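Local coordinates for putative S41 protease (Bacteroides fragilis NCTC 9343, PDB 3K50), which probably cleaves peptide bonds as a serine protease of family S41, joining a PDZ-like domain to a catalytic domain of the ClpP/crotonase type, at residues Leu245-Ala250 and Leu275-Glu280. Residues are numbered along the deposited sequence; the frame is centred on the assembly and turned at random.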
ATOM      1  N   LEU A 245      -6.484   4.220 -12.717  1.00 26.61           N
ATOM      2  CA  LEU A 245      -7.120   3.013 -12.181  1.00 27.19           C
ATOM      3  C   LEU A 245      -8.665   3.168 -12.132  1.00 29.69           C
ATOM      4  O   LEU A 245      -9.440   2.319 -12.609  1.00 31.61           O
ATOM      5  CB  LEU A 245      -6.550   2.717 -10.787  1.00 25.80           C
ATOM      6  CG  LEU A 245      -7.055   1.453 -10.103  1.00 30.62           C
ATOM      7  CD1 LEU A 245      -6.833   0.140 -10.999  1.00 24.24           C
ATOM      8  CD2 LEU A 245      -6.467   1.304  -8.690  1.00 30.65           C
ATOM      9  N   CYS A 246      -9.132   4.256 -11.547  1.00 31.15           N
ATOM     10  CA  CYS A 246     -10.563   4.494 -11.498  1.00 24.80           C
ATOM     11  C   CYS A 246     -11.213   4.577 -12.829  1.00 25.63           C
ATOM     12  O   CYS A 246     -12.314   4.069 -13.010  1.00 26.42           O
ATOM     13  CB  CYS A 246     -10.843   5.808 -10.786  1.00 25.37           C
ATOM     14  SG  CYS A 246     -10.493   5.734  -8.985  1.00 29.79           S
ATOM     15  N   THR A 247     -10.541   5.252 -13.773  1.00 28.01           N
ATOM     16  CA  THR A 247     -11.092   5.468 -15.092  1.00 27.17           C
ATOM     17  C   THR A 247     -11.322   4.101 -15.753  1.00 30.67           C
ATOM     18  O   THR A 247     -12.307   3.886 -16.444  1.00 30.62           O
ATOM     19  CB  THR A 247     -10.165   6.450 -15.893  1.00 26.36           C
ATOM     20  OG1 THR A 247     -10.279   7.794 -15.334  1.00 31.22           O
ATOM     21  CG2 THR A 247     -10.490   6.472 -17.427  1.00 28.98           C
HETATM   22  N   MSE A 248     -10.423   3.157 -15.491  1.00 28.83           N
HETATM   23  CA  MSE A 248     -10.496   1.865 -16.149  1.00 26.42           C
HETATM   24  C   MSE A 248     -11.462   0.868 -15.469  1.00 28.99           C
HETATM   25  O   MSE A 248     -11.911  -0.086 -16.118  1.00 34.47           O
HETATM   26  CB  MSE A 248      -9.088   1.291 -16.339  1.00 27.57           C
HETATM   27  CG  MSE A 248      -8.218   2.034 -17.368  1.00 24.28           C
HETATM   28 SE   MSE A 248      -6.599   1.214 -17.991  0.75 23.48          SE
HETATM   29  CE  MSE A 248      -5.745   1.073 -16.339  1.00 24.47           C
ATOM     30  N   LEU A 249     -11.824   1.089 -14.210  1.00 31.75           N
ATOM     31  CA  LEU A 249     -12.770   0.196 -13.506  1.00 31.05           C
ATOM     32  C   LEU A 249     -14.209   0.639 -13.682  1.00 33.87           C
ATOM     33  O   LEU A 249     -15.098  -0.185 -13.714  1.00 38.67           O
ATOM     34  CB  LEU A 249     -12.476   0.163 -11.997  1.00 28.06           C
ATOM     35  CG  LEU A 249     -11.184  -0.460 -11.510  1.00 26.76           C
ATOM     36  CD1 LEU A 249     -10.775  -0.079 -10.071  1.00 26.04           C
ATOM     37  CD2 LEU A 249     -11.386  -2.035 -11.638  1.00 27.47           C
ATOM     38  N   ALA A 250     -14.417   1.936 -13.901  1.00 28.55           N
ATOM     39  CA  ALA A 250     -15.732   2.517 -13.790  1.00 29.98           C
ATOM     40  C   ALA A 250     -16.747   2.076 -14.840  1.00 29.15           C
ATOM     41  O   ALA A 250     -16.367   1.615 -15.935  1.00 31.39           O
ATOM     42  CB  ALA A 250     -15.613   4.018 -13.838  1.00 28.06           C
ATOM     43  N   LEU A 275     -10.228  16.378 -11.187  1.00 28.78           N
ATOM     44  CA  LEU A 275      -9.937  15.145 -11.941  1.00 31.21           C
ATOM     45  C   LEU A 275     -11.255  14.501 -12.341  1.00 29.03           C
ATOM     46  O   LEU A 275     -12.205  14.390 -11.546  1.00 30.40           O
ATOM     47  CB  LEU A 275      -9.107  14.192 -11.105  1.00 26.82           C
ATOM     48  CG  LEU A 275      -7.766  14.746 -10.550  1.00 28.85           C
ATOM     49  CD1 LEU A 275      -7.057  13.729  -9.783  1.00 26.47           C
ATOM     50  CD2 LEU A 275      -6.843  15.337 -11.689  1.00 27.41           C
ATOM     51  N   THR A 276     -11.310  14.062 -13.586  1.00 29.24           N
ATOM     52  CA  THR A 276     -12.437  13.322 -14.088  1.00 30.60           C
ATOM     53  C   THR A 276     -12.108  11.862 -14.408  1.00 30.70           C
ATOM     54  O   THR A 276     -10.938  11.448 -14.414  1.00 30.02           O
ATOM     55  CB  THR A 276     -12.934  13.937 -15.416  1.00 32.84           C
ATOM     56  OG1 THR A 276     -11.932  13.726 -16.456  1.00 30.87           O
ATOM     57  CG2 THR A 276     -13.252  15.404 -15.229  1.00 33.12           C
ATOM     58  N   PHE A 277     -13.163  11.086 -14.673  1.00 29.68           N
ATOM     59  CA  PHE A 277     -13.004   9.791 -15.271  1.00 28.74           C
ATOM     60  C   PHE A 277     -12.593  10.191 -16.697  1.00 26.74           C
ATOM     61  O   PHE A 277     -13.416  10.658 -17.475  1.00 27.65           O
ATOM     62  CB  PHE A 277     -14.290   8.975 -15.259  1.00 28.39           C
ATOM     63  CG  PHE A 277     -14.742   8.493 -13.887  1.00 25.07           C
ATOM     64  CD1 PHE A 277     -14.190   7.382 -13.305  1.00 33.21           C
ATOM     65  CD2 PHE A 277     -15.799   9.095 -13.256  1.00 32.14           C
ATOM     66  CE1 PHE A 277     -14.633   6.923 -12.069  1.00 27.89           C
ATOM     67  CE2 PHE A 277     -16.245   8.643 -12.065  1.00 31.86           C
ATOM     68  CZ  PHE A 277     -15.672   7.569 -11.452  1.00 29.26           C
ATOM     69  N   ASN A 278     -11.310  10.051 -17.039  1.00 26.56           N
ATOM     70  CA  ASN A 278     -10.792  10.607 -18.305  1.00 30.56           C
ATOM     71  C   ASN A 278     -10.397   9.538 -19.310  1.00 31.00           C
ATOM     72  O   ASN A 278      -9.316   8.957 -19.206  1.00 30.83           O
ATOM     73  CB  ASN A 278      -9.609  11.522 -17.980  1.00 31.65           C
ATOM     74  CG  ASN A 278      -9.073  12.272 -19.168  1.00 30.41           C
ATOM     75  OD1 ASN A 278      -9.463  12.079 -20.348  1.00 28.12           O
ATOM     76  ND2 ASN A 278      -8.149  13.168 -18.864  1.00 36.96           N
ATOM     77  N   PRO A 279     -11.245   9.322 -20.327  1.00 33.42           N
ATOM     78  CA  PRO A 279     -10.991   8.234 -21.246  1.00 33.01           C
ATOM     79  C   PRO A 279      -9.744   8.378 -22.107  1.00 33.27           C
ATOM     80  O   PRO A 279      -9.214   7.372 -22.597  1.00 31.26           O
ATOM     81  CB  PRO A 279     -12.280   8.165 -22.088  1.00 32.97           C
ATOM     82  CG  PRO A 279     -12.810   9.573 -22.076  1.00 36.19           C
ATOM     83  CD  PRO A 279     -12.462  10.086 -20.681  1.00 33.32           C
ATOM     84  N   GLU A 280      -9.213   9.592 -22.238  1.00 35.94           N
ATOM     85  CA  GLU A 280      -7.954   9.768 -22.984  1.00 33.24           C
ATOM     86  C   GLU A 280      -6.751   9.172 -22.215  1.00 31.10           C
ATOM     87  O   GLU A 280      -5.684   8.999 -22.777  1.00 31.18           O
ATOM     88  CB  GLU A 280      -7.694  11.241 -23.262  1.00 32.00           C
ATOM     89  CG  GLU A 280      -8.457  11.827 -24.445  1.00 39.11           C
ATOM     90  CD  GLU A 280      -9.908  12.083 -24.180  1.00 52.42           C
ATOM     91  OE1 GLU A 280     -10.233  12.572 -23.072  1.00 54.03           O
ATOM     92  OE2 GLU A 280     -10.731  11.829 -25.105  1.00 58.55           O
TER
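The hydroxyl OG1 of T247 is gripped twice: it accepts the backbone N-H of N278, N to OG1 3.0 Å with an N-H...O angle of 148°, and is also hydrogen-bonded to the carbonyl of Q243, one helical turn earlier. Threonine suits this place because a hydroxyl can donate and accept at once, so it can serve a helix carbonyl while taking up an amide of the neighbouring loop. With OG1 anti to the carbonyl carbon (chi1 -71°), CG2 falls anti to the backbone N and lies against the backbone of N278, 3.3 Å from its O. F277, whose CA is 3.4 Å from T247 OG1, sends its ring across the last turn of the helix; flat and apolar, the ring suits this buried place, offering an edge to one neighbour and hydrophobic surface to others. The carbonyl O of C246 meets this edge in plane, 3.8 Å from CE1, where the slightly positive ring hydrogens suit an oxygen. The small CB of A250, just past the helix end, comes obliquely to the ring, 3.5 Å from CE1, and its size permits this close approach. Just after the bonded amide the loop turns: N278 OD1 accepts the backbone N of E280 at 3.1 Å, the donor standing above the carbonyl plane, closing an Asx turn that includes P279. Within the S41 peptidase region, of the ClpP/crotonase clan, the contact thus joins the C-terminal end of helix 239-249 to the loop after strand 273-276. The F277 ring also packs edge-to-face with Y315 and touches L259 of strand 258-263, while L249 reaches F216 of helix 207-221 and L229 of strand 226-230.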